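Local coordinates for protein probable arylamine n-acetyl transferase (Mycobacterium abscessus, PDB 4GUZ) that probably transfers acetyl groups from acetyl-coenzyme A to the amino group of arylamines, as other arylamine N-acetyltransferases do, at residues R40-N45 with C130-G135; P227-I232 with L238-P243; K248-Q251 with A255-L258. One frame throughout, in Å; residues are numbered along the deposited sequence.

Interaction 1 is a core contact, and its three touching residues are all buried. It sets helix 32-45 against the loop after strand 126-130, next to the probable catalytic aspartate, and its chemistry is van der Waals packing. Interaction 2 is partly buried. It pairs two neighbouring strands by backbone hydrogen bonds, with polar side chains bonded across the pair. Interaction 3 lies at the surface and rests on one long salt bridge. Interactions 2 and 3 share a sheet: Leu238 and Glu240 make backbone hydrogen bonds to Arg250 and Lys248. Interactions 1 and 2 touch where Arg40 and Leu44 pack on Pro227. Interactions 1 and 3 stay about 15 Å apart at their nearest atoms.

Interaction 1 (R40-N45 with C130-G135); sequences RGHVLN and CDVGFG
His42 and Val43 of helix 32-45 pack on Val132, in the loop after strand 126-130. This loop begins with Asp131, probably the aspartate of the Cys-His-Asp catalytic triad of arylamine N-acetyltransferases, with Cys79 and His116 as the likely partners.

Across the contact the interaction is van der Waals packing. The side chains of His42 and Val132 cross at about a right angle. CG2 of Val132 lies over one face of the imidazole, 4.1 Å from NE2 of His42. Ring carbon CD2 of His42 is 3.9 Å from CB of Val132. CG of His42 is anti to its backbone N (chi1 176°), which carries the ring out from the helix to the loop. Val43 adds its CG2 methyl, 4.5 Å from CB of Val132.

The polar bonds run to other parts of the fold. His42 is held through ND1 by the hydroxyl of Tyr18 and through NE2 by ND1 of His82, so the rotation of its ring is fixed. The CB of Asp131 points away from the helix. Its OD1 bonds to His116 and its OD2 to His189, which holds the carboxylate at both oxygens. Phe86 meets the His42 ring edge-to-face and also touches Val132.

The carbonyl of Val132 faces both helix residues: its O is 3.6 Å from CD2 of His42 and 3.9 Å from CG2 of Val43.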
ATOM      1  N   ARG A  40      -5.578   9.506  -4.959  1.00 17.74           N
ATOM      2  CA  ARG A  40      -6.641   8.777  -5.647  1.00 17.94           C
ATOM      3  C   ARG A  40      -6.106   8.051  -6.887  1.00 22.47           C
ATOM      4  O   ARG A  40      -6.374   6.868  -7.053  1.00 21.79           O
ATOM      5  CB  ARG A  40      -7.817   9.704  -6.018  1.00 17.48           C
ATOM      6  CG  ARG A  40      -9.074   8.923  -6.394  1.00 20.86           C
ATOM      7  CD  ARG A  40     -10.241   9.827  -6.713  1.00 22.15           C
ATOM      8  NE  ARG A  40     -11.346   9.116  -7.370  1.00 26.46           N
ATOM      9  CZ  ARG A  40     -12.481   8.759  -6.777  1.00 29.95           C
ATOM     10  NH1 ARG A  40     -12.671   9.007  -5.486  1.00 21.06           N
ATOM     11  NH2 ARG A  40     -13.439   8.159  -7.471  1.00 18.00           N
ATOM     12  N   GLY A  41      -5.338   8.753  -7.717  1.00 19.13           N
ATOM     13  CA  GLY A  41      -4.757   8.183  -8.931  1.00 18.84           C
ATOM     14  C   GLY A  41      -3.772   7.063  -8.642  1.00 20.34           C
ATOM     15  O   GLY A  41      -3.768   6.049  -9.345  1.00 20.34           O
ATOM     16  N   HIS A  42      -2.925   7.241  -7.621  1.00 15.48           N
ATOM     17  CA  HIS A  42      -1.903   6.247  -7.242  1.00 15.93           C
ATOM     18  C   HIS A  42      -2.584   4.955  -6.787  1.00 17.97           C
ATOM     19  O   HIS A  42      -2.288   3.873  -7.322  1.00 16.90           O
ATOM     20  CB  HIS A  42      -0.939   6.790  -6.147  1.00 15.68           C
ATOM     21  CG  HIS A  42       0.065   5.782  -5.657  1.00 17.64           C
ATOM     22  ND1 HIS A  42       1.400   5.878  -5.986  1.00 18.80           N
ATOM     23  CD2 HIS A  42      -0.126   4.656  -4.921  1.00 18.20           C
ATOM     24  CE1 HIS A  42       1.977   4.810  -5.456  1.00 18.29           C
ATOM     25  NE2 HIS A  42       1.094   4.047  -4.807  1.00 18.55           N
ATOM     26  N   VAL A  43      -3.515   5.081  -5.833  1.00 14.10           N
ATOM     27  CA  VAL A  43      -4.220   3.939  -5.241  1.00 14.04           C
ATOM     28  C   VAL A  43      -5.005   3.177  -6.331  1.00 18.24           C
ATOM     29  O   VAL A  43      -4.911   1.960  -6.391  1.00 17.52           O
ATOM     30  CB  VAL A  43      -5.107   4.370  -4.045  1.00 16.33           C
ATOM     31  CG1 VAL A  43      -5.952   3.211  -3.539  1.00 17.29           C
ATOM     32  CG2 VAL A  43      -4.253   4.930  -2.916  1.00 15.97           C
ATOM     33  N   LEU A  44      -5.661   3.894  -7.245  1.00 17.27           N
ATOM     34  CA  LEU A  44      -6.441   3.253  -8.300  1.00 17.63           C
ATOM     35  C   LEU A  44      -5.603   2.576  -9.410  1.00 22.19           C
ATOM     36  O   LEU A  44      -6.031   1.546  -9.929  1.00 21.47           O
ATOM     37  CB  LEU A  44      -7.391   4.271  -8.950  1.00 17.78           C
ATOM     38  CG  LEU A  44      -8.632   4.640  -8.136  1.00 24.16           C
ATOM     39  CD1 LEU A  44      -9.402   5.777  -8.798  1.00 24.90           C
ATOM     40  CD2 LEU A  44      -9.532   3.419  -7.891  1.00 27.06           C
ATOM     41  N   ASN A  45      -4.422   3.116  -9.752  1.00 19.44           N
ATOM     42  CA  ASN A  45      -3.665   2.598 -10.898  1.00 18.63           C
ATOM     43  C   ASN A  45      -2.382   1.807 -10.566  1.00 21.28           C
ATOM     44  O   ASN A  45      -2.047   0.878 -11.306  1.00 19.55           O
ATOM     45  CB  ASN A  45      -3.309   3.759 -11.815  1.00 18.47           C
ATOM     46  CG  ASN A  45      -4.537   4.429 -12.387  1.00 34.58           C
ATOM     47  OD1 ASN A  45      -5.198   3.898 -13.279  1.00 31.04           O
ATOM     48  ND2 ASN A  45      -4.879   5.599 -11.878  1.00 19.74           N
ATOM     49  N   CYS A 130      -1.168   9.757   4.402  1.00 14.74           N
ATOM     50  CA  CYS A 130      -1.264   9.217   3.048  1.00 14.58           C
ATOM     51  C   CYS A 130      -0.894   7.735   3.094  1.00 15.92           C
ATOM     52  O   CYS A 130       0.280   7.358   2.954  1.00 16.51           O
ATOM     53  CB  CYS A 130      -0.395   9.996   2.064  1.00 16.15           C
ATOM     54  SG  CYS A 130      -0.892  11.729   1.857  1.00 19.76           S
ATOM     55  N   ASP A 131      -1.912   6.888   3.310  1.00 12.44           N
ATOM     56  CA  ASP A 131      -1.737   5.424   3.370  1.00 11.65           C
ATOM     57  C   ASP A 131      -1.967   4.900   1.964  1.00 17.62           C
ATOM     58  O   ASP A 131      -3.063   4.450   1.619  1.00 18.89           O
ATOM     59  CB  ASP A 131      -2.700   4.832   4.385  1.00 12.54           C
ATOM     60  CG  ASP A 131      -2.426   3.379   4.735  1.00 17.94           C
ATOM     61  OD1 ASP A 131      -1.453   2.809   4.191  1.00 20.49           O
ATOM     62  OD2 ASP A 131      -3.182   2.819   5.544  1.00 18.20           O
ATOM     63  N   VAL A 132      -0.949   5.027   1.122  1.00 14.25           N
ATOM     64  CA  VAL A 132      -1.072   4.748  -0.319  1.00 14.64           C
ATOM     65  C   VAL A 132      -0.738   3.304  -0.740  1.00 18.70           C
ATOM     66  O   VAL A 132      -1.080   2.921  -1.861  1.00 17.86           O
ATOM     67  CB  VAL A 132      -0.231   5.739  -1.174  1.00 18.24           C
ATOM     68  CG1 VAL A 132      -0.656   7.196  -0.928  1.00 17.54           C
ATOM     69  CG2 VAL A 132       1.277   5.545  -0.963  1.00 18.70           C
ATOM     70  N   GLY A 133      -0.047   2.557   0.109  1.00 17.17           N
ATOM     71  CA  GLY A 133       0.419   1.219  -0.243  1.00 16.22           C
ATOM     72  C   GLY A 133      -0.098   0.060   0.570  1.00 18.53           C
ATOM     73  O   GLY A 133       0.599  -0.938   0.685  1.00 17.16           O
ATOM     74  N   PHE A 134      -1.351   0.125   1.051  1.00 16.25           N
ATOM     75  CA  PHE A 134      -1.929  -0.957   1.844  1.00 16.16           C
ATOM     76  C   PHE A 134      -2.634  -2.015   0.958  1.00 20.19           C
ATOM     77  O   PHE A 134      -2.853  -3.131   1.421  1.00 22.80           O
ATOM     78  CB  PHE A 134      -2.895  -0.375   2.899  1.00 17.98           C
ATOM     79  CG  PHE A 134      -3.469  -1.376   3.887  1.00 18.27           C
ATOM     80  CD1 PHE A 134      -2.730  -1.795   4.986  1.00 19.00           C
ATOM     81  CD2 PHE A 134      -4.753  -1.889   3.716  1.00 18.79           C
ATOM     82  CE1 PHE A 134      -3.262  -2.719   5.896  1.00 19.23           C
ATOM     83  CE2 PHE A 134      -5.282  -2.821   4.624  1.00 20.20           C
ATOM     84  CZ  PHE A 134      -4.533  -3.227   5.706  1.00 18.41           C
ATOM     85  N   GLY A 135      -2.923  -1.696  -0.296  1.00 15.70           N
ATOM     86  CA  GLY A 135      -3.634  -2.620  -1.184  1.00 16.17           C
ATOM     87  C   GLY A 135      -5.079  -2.163  -1.207  1.00 20.04           C
ATOM     88  O   GLY A 135      -5.480  -1.476  -2.143  1.00 20.74           O
TER

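Interaction 2 (P227-I232 with L238-P243); sequences PDHAYI and LHEIQP
In a beta hairpin, residues 230-232 pair with 239-241, on the central and the next strand of a five-stranded antiparallel sheet. The two strands run antiparallel. Ala230 and Ile241 form a hydrogen-bonded pair, with Ile241 N to Ala230 O at 2.8 Å and Ala230 N to Ile241 O at 3.1 Å. Ile232 and His239 form the next such pair. Between them Tyr231 faces Glu240 in a non-hydrogen-bonded pair.

One face carries Ala230, Ile232, His239 and Ile241. CD1 of Ile241 touches CD1 of Ile232 at 3.8 Å and CB of Ala230 at 4.0 Å. Trp155 packs on Ala230 and Ile241.

Tyr231 and Glu240 lie on the other face. There Glu240 also meets His229: NE2 of His229 donates to OE2 of Glu240 at 2.7 Å, but the bond is bent (130° at the hydrogen). It reaches the anti side of the carboxylate, whose plane is 83° from the ring. Glu240 gets there on an extended chain, with CG anti to the backbone N (chi1 175°). The Tyr231 side chain lies beside that of Glu240, pointing the same way.

At the strand end the Gln242 chain bends back at chi2. Its NE2 donates to OD1 of Asp228 at 3.2 Å, from above the carboxylate plane. The same OD1 is bonded to Ser154. ND1 of His229 makes a weak bond to OE1 of Gln242. Two-way backbone bonding at every second pair is typical of an antiparallel beta hairpin.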
ATOM      1  N   PRO A 227     -13.737   2.659  -6.059  1.00 17.16           N
ATOM      2  CA  PRO A 227     -14.673   3.357  -5.156  1.00 16.18           C
ATOM      3  C   PRO A 227     -15.811   2.464  -4.613  1.00 20.72           C
ATOM      4  O   PRO A 227     -16.268   2.686  -3.485  1.00 18.81           O
ATOM      5  CB  PRO A 227     -15.230   4.479  -6.041  1.00 18.08           C
ATOM      6  CG  PRO A 227     -14.148   4.736  -7.045  1.00 21.23           C
ATOM      7  CD  PRO A 227     -13.659   3.341  -7.370  1.00 18.38           C
ATOM      8  N   ASP A 228     -16.259   1.457  -5.380  1.00 17.25           N
ATOM      9  CA  ASP A 228     -17.383   0.637  -4.936  1.00 17.95           C
ATOM     10  C   ASP A 228     -17.115  -0.869  -5.101  1.00 21.59           C
ATOM     11  O   ASP A 228     -18.055  -1.672  -5.218  1.00 18.78           O
ATOM     12  CB  ASP A 228     -18.670   1.069  -5.694  1.00 19.28           C
ATOM     13  CG  ASP A 228     -19.981   0.539  -5.122  1.00 26.26           C
ATOM     14  OD1 ASP A 228     -20.142   0.558  -3.887  1.00 21.98           O
ATOM     15  OD2 ASP A 228     -20.837   0.083  -5.921  1.00 31.54           O
ATOM     16  N   HIS A 229     -15.826  -1.266  -4.998  1.00 20.11           N
ATOM     17  CA  HIS A 229     -15.456  -2.671  -5.151  1.00 20.08           C
ATOM     18  C   HIS A 229     -14.017  -2.923  -4.783  1.00 21.28           C
ATOM     19  O   HIS A 229     -13.207  -2.010  -4.845  1.00 18.77           O
ATOM     20  CB  HIS A 229     -15.655  -3.106  -6.618  1.00 21.72           C
ATOM     21  CG  HIS A 229     -16.074  -4.532  -6.765  1.00 26.80           C
ATOM     22  ND1 HIS A 229     -17.355  -4.946  -6.437  1.00 29.90           N
ATOM     23  CD2 HIS A 229     -15.367  -5.598  -7.205  1.00 29.89           C
ATOM     24  CE1 HIS A 229     -17.385  -6.246  -6.681  1.00 29.79           C
ATOM     25  NE2 HIS A 229     -16.209  -6.682  -7.145  1.00 30.06           N
ATOM     26  N   ALA A 230     -13.689  -4.195  -4.480  1.00 17.57           N
ATOM     27  CA  ALA A 230     -12.316  -4.636  -4.225  1.00 17.83           C
ATOM     28  C   ALA A 230     -12.151  -6.108  -4.531  1.00 18.92           C
ATOM     29  O   ALA A 230     -13.118  -6.867  -4.499  1.00 17.78           O
ATOM     30  CB  ALA A 230     -11.923  -4.372  -2.779  1.00 18.92           C
ATOM     31  N   TYR A 231     -10.922  -6.502  -4.860  1.00 16.57           N
ATOM     32  CA  TYR A 231     -10.492  -7.885  -5.049  1.00 17.05           C
ATOM     33  C   TYR A 231      -9.230  -8.127  -4.281  1.00 19.46           C
ATOM     34  O   TYR A 231      -8.321  -7.284  -4.286  1.00 16.90           O
ATOM     35  CB  TYR A 231     -10.187  -8.233  -6.515  1.00 19.85           C
ATOM     36  CG  TYR A 231     -11.362  -8.231  -7.450  1.00 23.33           C
ATOM     37  CD1 TYR A 231     -12.164  -9.360  -7.593  1.00 24.92           C
ATOM     38  CD2 TYR A 231     -11.608  -7.144  -8.280  1.00 25.67           C
ATOM     39  CE1 TYR A 231     -13.227  -9.381  -8.496  1.00 24.32           C
ATOM     40  CE2 TYR A 231     -12.664  -7.154  -9.188  1.00 28.21           C
ATOM     41  CZ  TYR A 231     -13.471  -8.273  -9.294  1.00 36.04           C
ATOM     42  OH  TYR A 231     -14.504  -8.264 -10.204  1.00 41.24           O
ATOM     43  N   ILE A 232      -9.145  -9.296  -3.686  1.00 16.87           N
ATOM     44  CA  ILE A 232      -7.973  -9.762  -2.967  1.00 16.56           C
ATOM     45  C   ILE A 232      -7.755 -11.215  -3.340  1.00 21.32           C
ATOM     46  O   ILE A 232      -8.645 -12.027  -3.108  1.00 21.15           O
ATOM     47  CB  ILE A 232      -8.057  -9.619  -1.412  1.00 18.47           C
ATOM     48  CG1 ILE A 232      -8.230  -8.156  -0.923  1.00 17.83           C
ATOM     49  CG2 ILE A 232      -6.817 -10.273  -0.754  1.00 18.26           C
ATOM     50  CD1 ILE A 232      -8.499  -7.978   0.671  1.00 18.71           C
ATOM     51  N   LEU A 238      -9.732 -16.427  -4.313  1.00 18.97           N
ATOM     52  CA  LEU A 238     -10.091 -15.102  -4.815  1.00 18.35           C
ATOM     53  C   LEU A 238     -11.235 -14.560  -4.017  1.00 20.67           C
ATOM     54  O   LEU A 238     -12.305 -15.151  -4.033  1.00 21.51           O
ATOM     55  CB  LEU A 238     -10.452 -15.143  -6.310  1.00 17.84           C
ATOM     56  CG  LEU A 238     -10.810 -13.782  -6.962  1.00 22.20           C
ATOM     57  CD1 LEU A 238      -9.628 -12.794  -6.928  1.00 20.37           C
ATOM     58  CD2 LEU A 238     -11.290 -13.988  -8.399  1.00 25.57           C
ATOM     59  N   HIS A 239     -11.023 -13.422  -3.352  1.00 16.54           N
ATOM     60  CA  HIS A 239     -12.037 -12.715  -2.571  1.00 16.41           C
ATOM     61  C   HIS A 239     -12.603 -11.567  -3.411  1.00 19.77           C
ATOM     62  O   HIS A 239     -11.837 -10.760  -3.948  1.00 18.53           O
ATOM     63  CB  HIS A 239     -11.457 -12.164  -1.247  1.00 17.54           C
ATOM     64  CG  HIS A 239     -10.998 -13.200  -0.270  1.00 21.18           C
ATOM     65  ND1 HIS A 239     -11.423 -13.180   1.045  1.00 22.91           N
ATOM     66  CD2 HIS A 239     -10.141 -14.235  -0.435  1.00 22.09           C
ATOM     67  CE1 HIS A 239     -10.834 -14.210   1.631  1.00 21.87           C
ATOM     68  NE2 HIS A 239     -10.040 -14.865   0.785  1.00 21.80           N
ATOM     69  N   GLU A 240     -13.928 -11.520  -3.579  1.00 15.50           N
ATOM     70  CA  GLU A 240     -14.543 -10.399  -4.311  1.00 15.09           C
ATOM     71  C   GLU A 240     -15.386  -9.638  -3.311  1.00 19.66           C
ATOM     72  O   GLU A 240     -16.312 -10.213  -2.754  1.00 20.13           O
ATOM     73  CB  GLU A 240     -15.348 -10.906  -5.518  1.00 15.87           C
ATOM     74  CG  GLU A 240     -16.083  -9.775  -6.204  1.00 22.82           C
ATOM     75  CD  GLU A 240     -16.609 -10.024  -7.599  1.00 35.83           C
ATOM     76  OE1 GLU A 240     -16.498 -11.165  -8.105  1.00 25.97           O
ATOM     77  OE2 GLU A 240     -17.111  -9.045  -8.197  1.00 27.79           O
ATOM     78  N   ILE A 241     -15.050  -8.355  -3.051  1.00 16.11           N
ATOM     79  CA  ILE A 241     -15.685  -7.582  -1.985  1.00 14.09           C
ATOM     80  C   ILE A 241     -16.582  -6.469  -2.527  1.00 19.54           C
ATOM     81  O   ILE A 241     -16.147  -5.638  -3.323  1.00 17.29           O
ATOM     82  CB  ILE A 241     -14.587  -6.972  -1.061  1.00 17.06           C
ATOM     83  CG1 ILE A 241     -13.552  -8.045  -0.592  1.00 18.06           C
ATOM     84  CG2 ILE A 241     -15.202  -6.213   0.135  1.00 17.29           C
ATOM     85  CD1 ILE A 241     -12.172  -7.450  -0.237  1.00 20.90           C
ATOM     86  N   GLN A 242     -17.805  -6.424  -2.005  1.00 19.05           N
ATOM     87  CA  GLN A 242     -18.790  -5.391  -2.299  1.00 19.14           C
ATOM     88  C   GLN A 242     -18.951  -4.569  -1.026  1.00 22.24           C
ATOM     89  O   GLN A 242     -19.591  -5.016  -0.059  1.00 21.50           O
ATOM     90  CB  GLN A 242     -20.133  -5.978  -2.800  1.00 20.54           C
ATOM     91  CG  GLN A 242     -21.206  -4.892  -3.049  1.00 24.16           C
ATOM     92  CD  GLN A 242     -20.729  -3.780  -3.980  1.00 28.75           C
ATOM     93  OE1 GLN A 242     -20.263  -4.027  -5.099  1.00 23.32           O
ATOM     94  NE2 GLN A 242     -20.819  -2.528  -3.523  1.00 24.65           N
ATOM     95  N   PRO A 243     -18.273  -3.414  -0.960  1.00 18.99           N
ATOM     96  CA  PRO A 243     -18.366  -2.576   0.251  1.00 19.26           C
ATOM     97  C   PRO A 243     -19.812  -2.267   0.617  1.00 23.56           C
ATOM     98  O   PRO A 243     -20.618  -1.984  -0.276  1.00 23.21           O
ATOM     99  CB  PRO A 243     -17.608  -1.296  -0.136  1.00 20.05           C
ATOM    100  CG  PRO A 243     -17.574  -1.311  -1.628  1.00 23.97           C
ATOM    101  CD  PRO A 243     -17.483  -2.752  -2.015  1.00 20.28           C
TER

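Interaction 3 (K248-Q251 with A255-L258); sequences KTRQ and AEVL
Gln251 and Glu256 are the closest residues along the two backbones, with CA atoms 9.1 Å apart, where strand 246-251 gives way to helix 254-263. The main side-chain contact is between Arg250 and Glu256. NH2 of Arg250 lies 4.0 Å from OE2 of Glu256, a long salt bridge. The carboxylate oxygen sits at the edge of the guanidinium, near its plane. The two flat groups are turned 74° apart, so they do not meet as a parallel, two-pronged pair. The Arg250 chain bends at chi3 (-77°), which swings its end toward the helix.

The stronger partner of Glu256 is the backbone. Its OE1 accepts a hydrogen bond from N of Thr253, the residue just before the helix. This bond holds the carboxylate at the start of the helix, where the helix dipole would probably favour its negative charge.

The next helix residues turn to the protein. Val257 packs on Leu281, and Leu258 on Leu277 and Leu278 of helix 271-282. The chain passes from the outermost strand 246-251 through Leu252 and Thr253 into helix 254-263. The bond from Thr253 N to Glu256 is consistent with one half of a capping box at the helix start.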
ATOM      1  N   LYS A 248     -17.522 -12.628  -1.239  1.00 17.05           N
ATOM      2  CA  LYS A 248     -17.643 -14.007  -1.655  1.00 17.88           C
ATOM      3  C   LYS A 248     -16.228 -14.467  -1.981  1.00 21.34           C
ATOM      4  O   LYS A 248     -15.377 -13.640  -2.323  1.00 19.61           O
ATOM      5  CB  LYS A 248     -18.619 -14.171  -2.842  1.00 20.62           C
ATOM      6  CG  LYS A 248     -18.162 -13.522  -4.154  1.00 26.32           C
ATOM      7  CD  LYS A 248     -19.045 -13.976  -5.305  1.00 30.58           C
ATOM      8  CE  LYS A 248     -18.598 -13.413  -6.624  1.00 42.60           C
ATOM      9  NZ  LYS A 248     -19.499 -13.845  -7.726  1.00 52.34           N
ATOM     10  N   THR A 249     -15.978 -15.763  -1.868  1.00 18.22           N
ATOM     11  CA  THR A 249     -14.661 -16.364  -2.087  1.00 18.59           C
ATOM     12  C   THR A 249     -14.758 -17.607  -2.948  1.00 24.44           C
ATOM     13  O   THR A 249     -15.733 -18.353  -2.837  1.00 23.49           O
ATOM     14  CB  THR A 249     -14.012 -16.727  -0.716  1.00 21.97           C
ATOM     15  OG1 THR A 249     -14.882 -17.617   0.004  1.00 21.68           O
ATOM     16  CG2 THR A 249     -13.751 -15.505   0.153  1.00 21.70           C
ATOM     17  N   ARG A 250     -13.752 -17.826  -3.802  1.00 21.63           N
ATOM     18  CA  ARG A 250     -13.666 -19.004  -4.657  1.00 21.48           C
ATOM     19  C   ARG A 250     -12.200 -19.432  -4.826  1.00 25.01           C
ATOM     20  O   ARG A 250     -11.314 -18.569  -4.946  1.00 24.05           O
ATOM     21  CB  ARG A 250     -14.357 -18.792  -6.015  1.00 21.99           C
ATOM     22  CG  ARG A 250     -13.785 -17.683  -6.891  1.00 27.34           C
ATOM     23  CD  ARG A 250     -14.509 -17.581  -8.227  1.00 43.33           C
ATOM     24  NE  ARG A 250     -14.092 -18.637  -9.152  1.00 52.26           N
ATOM     25  CZ  ARG A 250     -13.421 -18.432 -10.280  1.00 62.68           C
ATOM     26  NH1 ARG A 250     -13.084 -17.200 -10.647  1.00 41.63           N
ATOM     27  NH2 ARG A 250     -13.076 -19.456 -11.050  1.00 54.05           N
ATOM     28  N   GLN A 251     -11.950 -20.764  -4.784  1.00 18.56           N
ATOM     29  CA  GLN A 251     -10.617 -21.316  -4.970  1.00 19.97           C
ATOM     30  C   GLN A 251     -10.300 -21.408  -6.460  1.00 25.71           C
ATOM     31  O   GLN A 251     -11.132 -21.869  -7.248  1.00 26.51           O
ATOM     32  CB  GLN A 251     -10.477 -22.697  -4.294  1.00 21.45           C
ATOM     33  CG  GLN A 251      -9.069 -23.312  -4.422  1.00 32.15           C
ATOM     34  CD  GLN A 251      -8.122 -23.011  -3.274  1.00 51.49           C
ATOM     35  OE1 GLN A 251      -8.103 -21.918  -2.668  1.00 39.23           O
ATOM     36  NE2 GLN A 251      -7.265 -23.976  -2.983  1.00 44.44           N
ATOM     37  N   ALA A 255      -3.593 -22.690 -12.913  1.00 31.81           N
ATOM     38  CA  ALA A 255      -3.819 -22.038 -14.204  1.00 31.96           C
ATOM     39  C   ALA A 255      -4.808 -20.862 -14.091  1.00 33.48           C
ATOM     40  O   ALA A 255      -4.586 -19.824 -14.725  1.00 32.53           O
ATOM     41  CB  ALA A 255      -4.328 -23.046 -15.221  1.00 33.22           C
ATOM     42  N   GLU A 256      -5.891 -21.011 -13.286  1.00 28.63           N
ATOM     43  CA  GLU A 256      -6.878 -19.936 -13.114  1.00 27.26           C
ATOM     44  C   GLU A 256      -6.245 -18.719 -12.426  1.00 28.08           C
ATOM     45  O   GLU A 256      -6.612 -17.593 -12.750  1.00 26.89           O
ATOM     46  CB  GLU A 256      -8.097 -20.418 -12.328  1.00 28.76           C
ATOM     47  CG  GLU A 256      -9.067 -21.247 -13.157  1.00 38.97           C
ATOM     48  CD  GLU A 256     -10.072 -22.060 -12.361  1.00 53.89           C
ATOM     49  OE1 GLU A 256      -9.784 -22.394 -11.189  1.00 36.26           O
ATOM     50  OE2 GLU A 256     -11.134 -22.400 -12.926  1.00 49.40           O
ATOM     51  N   VAL A 257      -5.267 -18.949 -11.517  1.00 24.05           N
ATOM     52  CA  VAL A 257      -4.533 -17.869 -10.830  1.00 23.75           C
ATOM     53  C   VAL A 257      -3.823 -17.006 -11.873  1.00 28.18           C
ATOM     54  O   VAL A 257      -4.001 -15.785 -11.855  1.00 27.13           O
ATOM     55  CB  VAL A 257      -3.540 -18.398  -9.760  1.00 26.44           C
ATOM     56  CG1 VAL A 257      -2.633 -17.267  -9.234  1.00 26.36           C
ATOM     57  CG2 VAL A 257      -4.293 -19.051  -8.609  1.00 25.35           C
ATOM     58  N   LEU A 258      -3.050 -17.629 -12.798  1.00 24.86           N
ATOM     59  CA  LEU A 258      -2.373 -16.854 -13.852  1.00 25.12           C
ATOM     60  C   LEU A 258      -3.380 -16.096 -14.711  1.00 26.22           C
ATOM     61  O   LEU A 258      -3.122 -14.952 -15.085  1.00 23.32           O
ATOM     62  CB  LEU A 258      -1.500 -17.738 -14.762  1.00 25.60           C
ATOM     63  CG  LEU A 258      -0.377 -18.573 -14.140  1.00 30.26           C
ATOM     64  CD1 LEU A 258       0.358 -19.323 -15.243  1.00 30.91           C
ATOM     65  CD2 LEU A 258       0.639 -17.698 -13.417  1.00 32.49           C
TER